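Local structure of PHB depolymerase (Penicillium funiculosum, 2D81) at residues His270-Gly275 / Val288-Ser293; Leu18-Tyr23 / Asn282-Trp287; Gly198-Asp203 / Ile264-Ile269; Gly46-Ala51 / Ala72-Trp77; Ala26-Ala31 / Val301-Ile306. The protein hydrolyses the biopolyester polyhydroxybutyrate, cutting the ester bonds between its (R)-3-hydroxybutyrate units, as an enzyme of the alpha/beta-hydrolase fold. All coordinates share one frame; numbering follows the deposited sequence.

Contact 1: His270-Gly275 / Val288-Ser293; sequences HAIWNG and VGWYGS. With RB3 ((1R)-3-{[(1R)-3-methoxy-1-methyl-3-oxopropyl]oxy}-1-methyl-3-oxopropyl (3R)-3-hydroxybutanoate), chain C.
Val288 anchors one loop to another through its carbonyl: Val288 O takes a nearly straight bond from Trp273 N (3.0 Å, 172°), in the carbonyl plane. Its CG2 methyl meets Ile272 CG2, while Val288 CG1 faces C4B of the trimer at 3.8 Å. Gly289 lays its CA over the five-membered ring of Trp273, a CH-pi contact of 4.2 Å to the centroid. Trp290 sets CD1 against Ile272 CG2 (3.8 Å), and a water donates to both Trp290 O and Ala271 O, bridging two carbonyls that could not bond directly. Tyr291 turns its edge toward the face of His270, ring planes 68° apart; the polar ends of both converge on Asp266. Ser293 O, which lies in the plane of the indole, accepts from Trp273 NE1 at 2.8 Å, the donor standing above the carbonyl plane; Arg52 is its second donor. His270, Trp290 and Tyr291 thus form an aromatic cluster, and Trp290 CH2, 3.8 Å from C4B of the ligand, joins Val288 in the wall of the polyester-binding pocket.

Contact 2: Leu18-Tyr23 / Asn282-Trp287; sequences LASGGY and NGCWDW. With RB3 ((1R)-3-{[(1R)-3-methoxy-1-methyl-3-oxopropyl]oxy}-1-methyl-3-oxopropyl (3R)-3-hydroxybutanoate), chain C.
With CG set between backbone N and carbonyl carbon (chi1 62°), Trp287 swings its indole over the ring of Tyr23; a similar first torsion in Ser20 (65°) turns OG toward the backbone of Trp285. The aromatic pair is a face-to-face stack, six-membered ring on six-membered ring, with centroids 3.9 Å apart and planes only 9° from parallel. This leaves the indole edge for the bound trimer: Trp287 NE1 donates to its ester carbonyl O1B at 2.9 Å, an acceptor lying near the ring plane. One face is therefore braced by Tyr23 while the N-H reads the ligand. Ser20 CB comes within 3.8 Å of Trp287 NE1, and Ser20 OG receives a weak, long bond from Trp285 N (3.4 Å). Alongside, Cys284, tied by a disulfide to Cys230, places SG 3.6 Å from ligand O1B. Trp285 brings CD1 against Gly21 CA (3.6 Å), where the helix has no side chain. The first segment carries the sharp turn after strand 13-18, with the engineered Ala19 at the N-cap position of helix 20-31, consistent with a nucleophile elbow; Tyr23 OH is hydrogen-bonded to Cys59 O, and Trp285 continues onto helix 301-314.

Contact 3: Gly198-Asp203 / Ile264-Ile269; sequences GANGMD and IPDYTI
Ile264 binds the two segments through both backbone and side chain. Its N donates to Gly201 O at 3.1 Å, a bent bond (137°) that arrives from above the carbonyl plane. With CG1 anti to the backbone N (chi1 -176°), CG2 is left between the backbone N and the carbonyl carbon and falls against the neighbouring main chain, 3.5 Å from Met202 C, while CD1 lies beside the carboxylate of Asp203, 3.8 Å from OD2. Farther along, the meeting is mediated by solvent. One water accepts from Asn200 ND2 (2.6 Å) and donates to Asp266 OD2 (3.2 Å), spanning two side chains that cross at about a right angle.

The next shell explains why these groups are in place. A type II turn from Ala199 to Met202, closed by Met202 N to Ala199 O, presents the Gly201 carbonyl. Asp266 is held by an Asx turn: Asp266 OD1 accepts Thr268 N from above the carboxylate plane, and takes Thr268 OG1 on its syn lone pair at 2.6 Å, just where the chain turns a corner. Behind the turn, Met202 packs on helix 301-314. Each carboxylate oxygen of Asp266 is met by at least two donors, OD2 by the His270 and Tyr291 side chains besides the water, an environment that probably stabilises the ionised form and keeps the group from rotating.

Contact 4: Gly46-Ala51 / Ala72-Trp77; sequences GPYDCA and ANMKSW
Tyr48 has the largest share of this contact, and with Met74 it forms a Met-aromatic pair between a type II beta turn, Pro47 to Cys50, and helix 68-77. With CG anti to the backbone N (chi1 174°), the phenol extends from the turn toward the helix. Met74 meets the phenol obliquely through its CG, 3.4 Å from Tyr48 CD2. The sulfur too stands obliquely to the ring, Met74 SD being 4.9 Å from the Tyr48 centroid. The far end of the phenol meets the second major contributor, Trp77, whose benzo edge passes close by: Tyr48 CE2 is 3.9 Å from Trp77 CZ3. Tyr48 OH also lies near the plane of that indole, but its hydrogen bond is to Asp296 O.

Asp49 supplies the third surface. It takes the positive-phi position of the turn (72°), and the bond from Cys50 N to Pro47 O closes the loop behind it. Its carboxylate is turned nearly perpendicular to the indole, at 81°, and is salt-bridged through OD2 to Arg52 NE, whose charge would help offset the nearby carboxylate of Asp296. The turn is tied onward by the disulfide of Cys50 with Cys59. At the rim of the indole, both carboxylate oxygens of Asp49, OD1 and OD2, lie 3.6 Å from Trp77 CH2.

Contact 5: Ala26-Ala31 / Val301-Ile306; sequences AQLGVA and VQMAAI
Met303 is the bump here, and the hollow it fills lies on helix 20-31 among Gln27, Leu28 and Ala31. Its sulfur settles directly onto the main chain, Met303 SD lying 3.5 Å from Gln27 C and 3.6 Å from Leu28 N. A bend at the last torsion (chi3 -64°) then carries the terminal methyl on toward the next turn, putting Met303 CE 3.6 Å from Ala31 CB. In the alpha/beta-hydrolase fold these are two helices on one face of the central sheet, the first following the strand 13-18 and its sharp turn. They cross steeply, at -75°, with segment axes 10.7 Å apart, so the meeting is confined to a small patch. Leu28 fills the notch between Met303 and Ile306, sliding past Met303 in the opposite direction until Leu28 CD2 sits 3.7 Å from Met303 CG. Its other branch meets Ile306, Leu28 CD1 lying 4.0 Å from Ile306 CD1; both residues also touch strand 221-227. Gln27 contributes its CB to the wall of the hollow, while its amide NE2 reaches Asp286 O.

Overall arrangement
From the N terminus, contacts 2 and 5 open first on helix 20-31 and close only near the C-terminal end, where their spans cross. Within both spans, contact 4 closes a short loop between the chain after strand 39-43 and helix 68-77. Contact 3, likewise nested, joins the loop before strand 205-210 to the region of strand 266-267; contact 1 opens next. Contact 1 crosses contact 2, since 282-287 lies between its two segments, but falls wholly within contact 5. Asp286 joins three of them, bonding to Tyr291 of contact 1 and to Gln27 and Gln302 of contact 5. Contacts 1 and 2 share the ligand; contacts 3 and 4 do not touch, their centres about 24 Å apart.

Contact 1: His270-Gly275 / Val288-Ser293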
# COMPACT_ATOMS: atom_id res chain seq x y z
N HIS A 270 3.38 21.75 7.30
CA HIS A 270 4.08 21.70 6.02
C HIS A 270 3.25 22.38 4.94
O HIS A 270 2.03 22.23 4.91
CB HIS A 270 4.33 20.26 5.59
CG HIS A 270 5.21 19.48 6.52
ND1 HIS A 270 6.58 19.61 6.53
CD2 HIS A 270 4.91 18.57 7.48
CE1 HIS A 270 7.09 18.81 7.45
NE2 HIS A 270 6.10 18.17 8.04
N ALA A 271 3.91 23.10 4.04
CA ALA A 271 3.25 23.52 2.81
C ALA A 271 2.96 22.27 1.99
O ALA A 271 3.82 21.39 1.86
CB ALA A 271 4.16 24.46 2.02
N ILE A 272 1.75 22.17 1.45
CA ILE A 272 1.41 21.02 0.63
C ILE A 272 1.15 21.45 -0.81
O ILE A 272 1.31 22.63 -1.14
CB ILE A 272 0.17 20.27 1.18
CG1 ILE A 272 -1.00 21.23 1.38
CG2 ILE A 272 0.53 19.58 2.49
CD1 ILE A 272 -2.30 20.53 1.78
N TRP A 273 0.78 20.51 -1.67
CA TRP A 273 0.66 20.81 -3.10
C TRP A 273 -0.24 22.01 -3.39
O TRP A 273 0.11 22.86 -4.21
CB TRP A 273 0.14 19.60 -3.87
CG TRP A 273 1.21 18.60 -4.23
CD1 TRP A 273 2.50 18.88 -4.61
CD2 TRP A 273 1.07 17.18 -4.30
NE1 TRP A 273 3.16 17.72 -4.92
CE2 TRP A 273 2.31 16.66 -4.73
CE3 TRP A 273 0.02 16.29 -4.04
CZ2 TRP A 273 2.52 15.29 -4.92
CZ3 TRP A 273 0.23 14.93 -4.22
CH2 TRP A 273 1.47 14.44 -4.66
N ASN A 274 -1.40 22.07 -2.74
CA ASN A 274 -2.31 23.19 -2.95
C ASN A 274 -3.22 23.39 -1.75
O ASN A 274 -3.50 22.45 -1.01
CB ASN A 274 -3.15 22.97 -4.21
CG ASN A 274 -4.29 21.99 -3.99
OD1 ASN A 274 -5.37 22.37 -3.52
ND2 ASN A 274 -4.06 20.73 -4.31
N GLY A 275 -3.68 24.62 -1.56
CA GLY A 275 -4.58 24.91 -0.46
C GLY A 275 -3.87 25.37 0.80
O GLY A 275 -4.51 25.53 1.85
N VAL A 288 -0.18 14.04 -0.38
CA VAL A 288 -0.64 15.43 -0.49
C VAL A 288 0.50 16.43 -0.64
O VAL A 288 0.26 17.61 -0.93
CB VAL A 288 -1.50 15.83 0.73
CG1 VAL A 288 -2.72 14.94 0.81
CG2 VAL A 288 -0.68 15.74 2.01
N GLY A 289 1.73 15.97 -0.42
CA GLY A 289 2.89 16.83 -0.61
C GLY A 289 3.49 17.38 0.68
O GLY A 289 4.19 18.40 0.64
N TRP A 290 3.24 16.72 1.80
CA TRP A 290 3.86 17.12 3.07
C TRP A 290 5.38 17.25 2.94
O TRP A 290 5.97 18.22 3.39
CB TRP A 290 3.56 16.11 4.18
CG TRP A 290 2.20 16.19 4.77
CD1 TRP A 290 1.62 17.28 5.37
CD2 TRP A 290 1.25 15.13 4.88
NE1 TRP A 290 0.38 16.95 5.85
CE2 TRP A 290 0.12 15.63 5.56
CE3 TRP A 290 1.24 13.79 4.46
CZ2 TRP A 290 -1.00 14.85 5.84
CZ3 TRP A 290 0.13 13.01 4.74
CH2 TRP A 290 -0.98 13.54 5.42
N TYR A 291 6.00 16.25 2.32
CA TYR A 291 7.45 16.11 2.39
C TYR A 291 8.13 16.36 1.05
O TYR A 291 9.23 15.88 0.81
CB TYR A 291 7.80 14.73 2.94
CG TYR A 291 7.13 14.46 4.26
CD1 TYR A 291 6.10 13.52 4.37
CD2 TYR A 291 7.46 15.20 5.39
CE1 TYR A 291 5.42 13.33 5.58
CE2 TYR A 291 6.79 15.03 6.60
CZ TYR A 291 5.77 14.10 6.68
OH TYR A 291 5.10 13.93 7.88
N GLY A 292 7.48 17.13 0.19
CA GLY A 292 8.10 17.53 -1.06
C GLY A 292 7.12 17.56 -2.21
O GLY A 292 6.08 16.90 -2.18
N SER A 293 7.45 18.34 -3.23
CA SER A 293 6.60 18.49 -4.40
C SER A 293 6.57 17.22 -5.25
O SER A 293 5.66 17.04 -6.06
CB SER A 293 7.08 19.67 -5.25
OG SER A 293 8.44 19.52 -5.59
O1M RB3 C . -9.42 9.44 7.03
C1A RB3 C . -8.34 8.95 6.65
O1A RB3 C . -7.34 8.72 7.37
C2A RB3 C . -8.22 8.62 5.16
C3A RB3 C . -7.04 9.34 4.52
C4A RB3 C . -6.99 8.98 3.03
O3A RB3 C . -7.21 10.76 4.66
C1B RB3 C . -6.04 11.41 4.90
O1B RB3 C . -4.97 10.91 4.56
C2B RB3 C . -6.09 12.77 5.59
C3B RB3 C . -4.79 13.57 5.47
C4B RB3 C . -4.49 13.92 4.01
O3B RB3 C . -4.92 14.79 6.21
C1C RB3 C . -4.61 14.63 7.53
O1C RB3 C . -4.88 13.58 8.11
C2C RB3 C . -3.94 15.78 8.28
C3C RB3 C . -4.80 16.25 9.45
C4C RB3 C . -4.14 17.42 10.18
O3C RB3 C . -6.10 16.63 8.98
O HOH W 1 6.37 20.57 2.32

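Contact 2: Leu18-Tyr23 / Asn282-Trp287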
# COMPACT_ATOMS: atom_id res chain seq x y z
N LEU A 18 -3.95 0.51 2.65
CA LEU A 18 -5.27 1.04 2.99
C LEU A 18 -5.26 2.56 3.08
O LEU A 18 -4.39 3.15 3.73
CB LEU A 18 -5.73 0.48 4.34
CG LEU A 18 -7.04 1.05 4.89
CD1 LEU A 18 -8.22 0.53 4.08
CD2 LEU A 18 -7.18 0.64 6.35
N ALA A 19 -6.23 3.20 2.44
CA ALA A 19 -6.48 4.63 2.59
C ALA A 19 -5.27 5.45 2.14
O ALA A 19 -4.92 5.44 0.96
CB ALA A 19 -6.84 4.94 4.04
N SER A 20 -4.64 6.18 3.06
CA SER A 20 -3.43 6.91 2.68
C SER A 20 -2.38 5.91 2.21
O SER A 20 -1.57 6.22 1.33
CB SER A 20 -2.89 7.75 3.86
OG SER A 20 -2.44 6.94 4.94
N GLY A 21 -2.42 4.71 2.78
CA GLY A 21 -1.54 3.65 2.32
C GLY A 21 -1.95 3.10 0.97
O GLY A 21 -1.12 2.59 0.21
N GLY A 22 -3.24 3.20 0.66
CA GLY A 22 -3.73 2.81 -0.65
C GLY A 22 -3.33 3.84 -1.70
O GLY A 22 -2.91 3.49 -2.80
N TYR A 23 -3.49 5.11 -1.36
CA TYR A 23 -2.99 6.18 -2.22
C TYR A 23 -1.50 5.96 -2.50
O TYR A 23 -1.08 5.99 -3.65
CB TYR A 23 -3.20 7.55 -1.55
CG TYR A 23 -4.52 8.21 -1.90
CD1 TYR A 23 -4.71 8.78 -3.16
CD2 TYR A 23 -5.57 8.27 -0.99
CE1 TYR A 23 -5.92 9.41 -3.49
CE2 TYR A 23 -6.78 8.89 -1.31
CZ TYR A 23 -6.94 9.46 -2.57
OH TYR A 23 -8.13 10.08 -2.90
N ASN A 282 -1.71 12.29 12.20
CA ASN A 282 -2.25 10.93 12.14
C ASN A 282 -1.25 9.91 11.60
O ASN A 282 -1.54 8.71 11.58
CB ASN A 282 -3.53 10.91 11.29
CG ASN A 282 -4.67 11.69 11.93
OD1 ASN A 282 -5.65 12.03 11.28
ND2 ASN A 282 -4.54 11.97 13.22
N GLY A 283 -0.09 10.37 11.16
CA GLY A 283 0.92 9.45 10.68
C GLY A 283 0.49 8.76 9.40
O GLY A 283 0.54 7.52 9.29
N CYS A 284 0.06 9.56 8.44
CA CYS A 284 -0.37 9.08 7.13
C CYS A 284 0.83 9.00 6.19
O CYS A 284 1.82 9.69 6.38
CB CYS A 284 -1.35 10.04 6.50
SG CYS A 284 -2.81 10.58 7.44
N TRP A 285 0.70 8.18 5.14
CA TRP A 285 1.66 8.23 4.04
C TRP A 285 1.39 9.45 3.18
O TRP A 285 0.26 9.92 3.09
CB TRP A 285 1.57 6.96 3.19
CG TRP A 285 1.95 5.74 3.96
CD1 TRP A 285 1.10 4.82 4.52
CD2 TRP A 285 3.27 5.35 4.33
NE1 TRP A 285 1.82 3.88 5.22
CE2 TRP A 285 3.15 4.18 5.12
CE3 TRP A 285 4.54 5.87 4.08
CZ2 TRP A 285 4.27 3.53 5.66
CZ3 TRP A 285 5.65 5.22 4.62
CH2 TRP A 285 5.50 4.07 5.40
N ASP A 286 2.44 9.97 2.55
CA ASP A 286 2.36 11.26 1.88
C ASP A 286 1.74 11.18 0.48
O ASP A 286 2.42 10.82 -0.48
CB ASP A 286 3.75 11.89 1.80
CG ASP A 286 3.72 13.32 1.32
OD1 ASP A 286 2.61 13.87 1.14
OD2 ASP A 286 4.81 13.90 1.12
N TRP A 287 0.46 11.53 0.38
CA TRP A 287 -0.20 11.66 -0.91
C TRP A 287 -0.69 13.09 -1.16
O TRP A 287 -1.51 13.33 -2.05
CB TRP A 287 -1.38 10.69 -1.01
CG TRP A 287 -2.47 10.92 0.01
CD1 TRP A 287 -2.44 10.61 1.34
CD2 TRP A 287 -3.76 11.51 -0.24
NE1 TRP A 287 -3.62 10.98 1.94
CE2 TRP A 287 -4.45 11.54 1.00
CE3 TRP A 287 -4.39 12.03 -1.38
CZ2 TRP A 287 -5.74 12.06 1.12
CZ3 TRP A 287 -5.67 12.55 -1.25
CH2 TRP A 287 -6.33 12.56 -0.01
O1M RB3 C . -9.42 9.44 7.03
C1A RB3 C . -8.34 8.95 6.65
O1A RB3 C . -7.34 8.72 7.37
C2A RB3 C . -8.22 8.62 5.16
C3A RB3 C . -7.04 9.34 4.52
C4A RB3 C . -6.99 8.98 3.03
O3A RB3 C . -7.21 10.76 4.66
C1B RB3 C . -6.04 11.41 4.90
O1B RB3 C . -4.97 10.91 4.56
C2B RB3 C . -6.09 12.77 5.59
C3B RB3 C . -4.79 13.57 5.47
C4B RB3 C . -4.49 13.92 4.01
O3B RB3 C . -4.92 14.79 6.21
C1C RB3 C . -4.61 14.63 7.53
O1C RB3 C . -4.88 13.58 8.11
C2C RB3 C . -3.94 15.78 8.28
C3C RB3 C . -4.80 16.25 9.45
C4C RB3 C . -4.14 17.42 10.18
O3C RB3 C . -6.10 16.63 8.98

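Contact 3: Gly198-Asp203 / Ile264-Ile269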
# COMPACT_ATOMS: atom_id res chain seq x y z
N GLY A 198 15.01 5.41 5.19
CA GLY A 198 14.19 6.29 6.00
C GLY A 198 13.85 7.60 5.31
O GLY A 198 14.41 7.93 4.27
N ALA A 199 12.93 8.34 5.91
CA ALA A 199 12.49 9.62 5.37
C ALA A 199 11.70 10.36 6.43
O ALA A 199 11.26 9.77 7.41
CB ALA A 199 11.63 9.40 4.13
N ASN A 200 11.51 11.66 6.23
CA ASN A 200 10.68 12.43 7.14
C ASN A 200 9.28 11.84 7.07
O ASN A 200 8.83 11.41 6.00
CB ASN A 200 10.68 13.90 6.72
CG ASN A 200 10.41 14.83 7.87
OD1 ASN A 200 11.07 14.77 8.91
ND2 ASN A 200 9.43 15.71 7.71
N GLY A 201 8.59 11.80 8.21
CA GLY A 201 7.26 11.22 8.25
C GLY A 201 7.27 9.71 8.41
O GLY A 201 6.21 9.09 8.47
N MET A 202 8.46 9.13 8.46
CA MET A 202 8.60 7.69 8.69
C MET A 202 9.28 7.40 10.03
O MET A 202 10.17 8.13 10.46
CB MET A 202 9.39 7.05 7.55
CG MET A 202 8.64 7.03 6.22
SD MET A 202 9.60 6.31 4.87
CE MET A 202 9.46 4.55 5.24
N ASP A 203 8.85 6.32 10.68
CA ASP A 203 9.33 5.97 12.01
C ASP A 203 10.77 5.47 11.93
O ASP A 203 11.32 5.28 10.85
CB ASP A 203 8.43 4.88 12.60
CG ASP A 203 8.49 4.82 14.12
OD1 ASP A 203 7.71 4.05 14.71
OD2 ASP A 203 9.31 5.54 14.72
N ILE A 264 4.99 7.69 10.92
CA ILE A 264 5.02 8.16 12.30
C ILE A 264 4.28 9.50 12.39
O ILE A 264 4.32 10.30 11.47
CB ILE A 264 6.49 8.35 12.78
CG1 ILE A 264 6.53 8.75 14.26
CG2 ILE A 264 7.17 9.42 11.95
CD1 ILE A 264 6.20 7.63 15.21
N PRO A 265 3.57 9.74 13.50
CA PRO A 265 2.88 11.02 13.60
C PRO A 265 3.88 12.17 13.49
O PRO A 265 5.00 12.09 14.01
CB PRO A 265 2.23 10.95 14.98
CG PRO A 265 1.88 9.50 15.09
CD PRO A 265 3.14 8.83 14.58
N ASP A 266 3.48 13.23 12.79
CA ASP A 266 4.31 14.42 12.60
C ASP A 266 3.43 15.65 12.80
O ASP A 266 2.60 15.98 11.94
CB ASP A 266 4.92 14.41 11.20
CG ASP A 266 5.59 15.72 10.82
OD1 ASP A 266 5.89 16.53 11.73
OD2 ASP A 266 5.81 15.95 9.61
N TYR A 267 3.60 16.32 13.93
CA TYR A 267 2.68 17.39 14.31
C TYR A 267 3.06 18.74 13.70
O TYR A 267 2.33 19.72 13.84
CB TYR A 267 2.64 17.52 15.83
CG TYR A 267 2.31 16.22 16.53
CD1 TYR A 267 3.27 15.55 17.29
CD2 TYR A 267 1.05 15.64 16.39
CE1 TYR A 267 2.98 14.33 17.90
CE2 TYR A 267 0.75 14.42 16.99
CZ TYR A 267 1.72 13.77 17.74
OH TYR A 267 1.43 12.56 18.33
N THR A 268 4.19 18.78 13.00
CA THR A 268 4.66 20.02 12.40
C THR A 268 3.87 20.37 11.14
O THR A 268 3.29 19.50 10.49
CB THR A 268 6.17 19.95 12.05
OG1 THR A 268 6.39 18.98 11.02
CG2 THR A 268 6.98 19.57 13.28
N ILE A 269 3.86 21.66 10.81
CA ILE A 269 3.09 22.17 9.68
C ILE A 269 3.95 22.22 8.41
O ILE A 269 5.09 22.67 8.44
CB ILE A 269 2.57 23.60 9.98
CG1 ILE A 269 1.61 23.56 11.17
CG2 ILE A 269 1.86 24.17 8.76
CD1 ILE A 269 0.38 22.70 10.96
O HOH W 2 8.88 16.98 9.86

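Contact 4: Gly46-Ala51 / Ala72-Trp77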
# COMPACT_ATOMS: atom_id res chain seq x y z
N GLY A 46 -7.32 6.31 -3.66
CA GLY A 46 -7.82 7.15 -4.74
C GLY A 46 -6.83 7.37 -5.87
O GLY A 46 -5.73 6.81 -5.86
N PRO A 47 -7.20 8.21 -6.85
CA PRO A 47 -6.37 8.53 -8.02
C PRO A 47 -4.92 8.90 -7.74
O PRO A 47 -4.61 9.64 -6.81
CB PRO A 47 -7.14 9.68 -8.67
CG PRO A 47 -8.56 9.35 -8.35
CD PRO A 47 -8.46 8.97 -6.89
N TYR A 48 -4.03 8.37 -8.57
CA TYR A 48 -2.65 8.83 -8.62
C TYR A 48 -2.61 10.34 -8.89
O TYR A 48 -3.19 10.81 -9.87
CB TYR A 48 -1.90 8.10 -9.74
CG TYR A 48 -0.51 8.63 -9.96
CD1 TYR A 48 0.54 8.26 -9.12
CD2 TYR A 48 -0.26 9.56 -10.97
CE1 TYR A 48 1.81 8.80 -9.28
CE2 TYR A 48 1.01 10.11 -11.13
CZ TYR A 48 2.03 9.73 -10.29
OH TYR A 48 3.27 10.30 -10.43
N ASP A 49 -1.93 11.07 -8.01
CA ASP A 49 -1.73 12.52 -8.16
C ASP A 49 -3.03 13.28 -7.88
O ASP A 49 -3.17 14.44 -8.27
CB ASP A 49 -1.22 12.87 -9.57
CG ASP A 49 -0.43 14.17 -9.61
OD1 ASP A 49 -0.73 15.04 -10.46
OD2 ASP A 49 0.52 14.33 -8.81
N CYS A 50 -3.96 12.64 -7.18
CA CYS A 50 -5.28 13.23 -6.95
C CYS A 50 -5.19 14.63 -6.35
O CYS A 50 -5.90 15.54 -6.78
CB CYS A 50 -6.12 12.34 -6.03
SG CYS A 50 -7.90 12.77 -6.07
N ALA A 51 -4.32 14.80 -5.36
CA ALA A 51 -4.35 16.00 -4.54
C ALA A 51 -3.38 17.09 -4.98
O ALA A 51 -3.16 18.06 -4.26
CB ALA A 51 -4.07 15.64 -3.08
N ALA A 72 -3.45 13.32 -17.29
CA ALA A 72 -2.55 14.03 -18.20
C ALA A 72 -1.12 14.01 -17.68
O ALA A 72 -0.17 13.85 -18.45
CB ALA A 72 -3.02 15.47 -18.37
N ASN A 73 -0.95 14.16 -16.37
CA ASN A 73 0.38 14.11 -15.77
C ASN A 73 1.03 12.74 -15.94
O ASN A 73 2.22 12.64 -16.23
CB ASN A 73 0.31 14.49 -14.28
CG ASN A 73 0.16 15.99 -14.06
OD1 ASN A 73 -0.15 16.44 -12.96
ND2 ASN A 73 0.38 16.77 -15.12
N MET A 74 0.24 11.68 -15.78
CA MET A 74 0.77 10.34 -15.99
C MET A 74 1.33 10.20 -17.41
O MET A 74 2.42 9.65 -17.60
CB MET A 74 -0.32 9.29 -15.75
CG MET A 74 -0.67 9.11 -14.28
SD MET A 74 -1.95 7.88 -13.96
CE MET A 74 -1.06 6.37 -14.29
N LYS A 75 0.59 10.70 -18.39
CA LYS A 75 1.05 10.65 -19.78
C LYS A 75 2.30 11.50 -19.97
O LYS A 75 3.25 11.08 -20.61
CB LYS A 75 -0.05 11.13 -20.72
CG LYS A 75 -1.25 10.21 -20.77
CD LYS A 75 -2.32 10.73 -21.72
CE LYS A 75 -3.54 9.83 -21.72
NZ LYS A 75 -4.63 10.37 -22.57
N SER A 76 2.29 12.70 -19.39
CA SER A 76 3.38 13.65 -19.59
C SER A 76 4.67 13.20 -18.92
O SER A 76 5.76 13.38 -19.47
CB SER A 76 2.97 15.03 -19.07
OG SER A 76 1.83 15.50 -19.75
N TRP A 77 4.56 12.61 -17.73
CA TRP A 77 5.73 12.24 -16.95
C TRP A 77 6.30 10.87 -17.32
O TRP A 77 7.38 10.50 -16.86
CB TRP A 77 5.41 12.25 -15.45
CG TRP A 77 4.91 13.57 -14.93
CD1 TRP A 77 5.13 14.80 -15.48
CD2 TRP A 77 4.14 13.79 -13.74
NE1 TRP A 77 4.55 15.78 -14.70
CE2 TRP A 77 3.93 15.18 -13.63
CE3 TRP A 77 3.61 12.94 -12.76
CZ2 TRP A 77 3.21 15.75 -12.58
CZ3 TRP A 77 2.89 13.51 -11.71
CH2 TRP A 77 2.70 14.90 -11.63

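Contact 5: Ala26-Ala31 / Val301-Ile306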
# COMPACT_ATOMS: atom_id res chain seq x y z
N ALA A 26 -0.70 3.03 -4.86
CA ALA A 26 -0.88 3.43 -6.25
C ALA A 26 0.24 4.35 -6.72
O ALA A 26 0.68 4.27 -7.86
CB ALA A 26 -2.23 4.11 -6.44
N GLN A 27 0.71 5.23 -5.83
CA GLN A 27 1.83 6.09 -6.19
C GLN A 27 3.07 5.27 -6.50
O GLN A 27 3.76 5.54 -7.49
CB GLN A 27 2.11 7.10 -5.06
CG GLN A 27 1.04 8.18 -4.96
CD GLN A 27 1.27 9.18 -3.85
OE1 GLN A 27 0.53 10.16 -3.74
NE2 GLN A 27 2.28 8.95 -3.02
N LEU A 28 3.35 4.27 -5.68
CA LEU A 28 4.46 3.35 -5.94
C LEU A 28 4.22 2.50 -7.19
O LEU A 28 5.12 2.31 -8.01
CB LEU A 28 4.68 2.43 -4.74
CG LEU A 28 5.29 3.09 -3.50
CD1 LEU A 28 5.00 2.25 -2.26
CD2 LEU A 28 6.79 3.26 -3.70
N GLY A 29 3.00 2.00 -7.34
CA GLY A 29 2.66 1.15 -8.47
C GLY A 29 2.78 1.87 -9.80
O GLY A 29 3.03 1.25 -10.83
N VAL A 30 2.61 3.19 -9.78
CA VAL A 30 2.75 4.00 -10.99
C VAL A 30 4.17 4.54 -11.16
O VAL A 30 4.82 4.27 -12.18
CB VAL A 30 1.76 5.19 -10.97
CG1 VAL A 30 2.02 6.13 -12.14
CG2 VAL A 30 0.32 4.67 -11.02
N ALA A 31 4.66 5.29 -10.18
CA ALA A 31 5.95 5.96 -10.31
C ALA A 31 7.09 4.95 -10.41
O ALA A 31 8.06 5.17 -11.13
CB ALA A 31 6.18 6.89 -9.12
N VAL A 301 10.49 11.35 -1.21
CA VAL A 301 11.35 10.86 -0.14
C VAL A 301 10.83 9.58 0.49
O VAL A 301 11.61 8.67 0.77
CB VAL A 301 11.56 11.94 0.97
CG1 VAL A 301 12.35 13.11 0.40
CG2 VAL A 301 10.23 12.40 1.52
N GLN A 302 9.53 9.47 0.71
CA GLN A 302 8.99 8.25 1.30
C GLN A 302 8.99 7.09 0.31
O GLN A 302 9.36 5.97 0.67
CB GLN A 302 7.57 8.48 1.83
CG GLN A 302 7.47 9.60 2.86
CD GLN A 302 6.17 9.57 3.63
OE1 GLN A 302 5.13 9.18 3.10
NE2 GLN A 302 6.22 9.99 4.89
N MET A 303 8.59 7.33 -0.94
CA MET A 303 8.64 6.27 -1.94
C MET A 303 10.07 5.77 -2.14
O MET A 303 10.30 4.57 -2.29
CB MET A 303 8.06 6.73 -3.28
CG MET A 303 6.55 6.93 -3.26
SD MET A 303 5.80 6.72 -4.90
CE MET A 303 6.56 8.07 -5.79
N ALA A 304 11.02 6.69 -2.16
CA ALA A 304 12.42 6.32 -2.34
C ALA A 304 12.92 5.43 -1.20
O ALA A 304 13.71 4.51 -1.42
CB ALA A 304 13.29 7.58 -2.44
N ALA A 305 12.45 5.71 0.01
CA ALA A 305 12.82 4.92 1.18
C ALA A 305 12.26 3.51 1.07
O ALA A 305 12.97 2.52 1.29
CB ALA A 305 12.30 5.58 2.45
N ILE A 306 10.98 3.41 0.72
CA ILE A 306 10.33 2.12 0.53
C ILE A 306 11.00 1.32 -0.59
O ILE A 306 11.26 0.13 -0.44
CB ILE A 306 8.83 2.29 0.24
CG1 ILE A 306 8.15 2.96 1.45
CG2 ILE A 306 8.18 0.94 -0.04
CD1 ILE A 306 6.70 3.36 1.20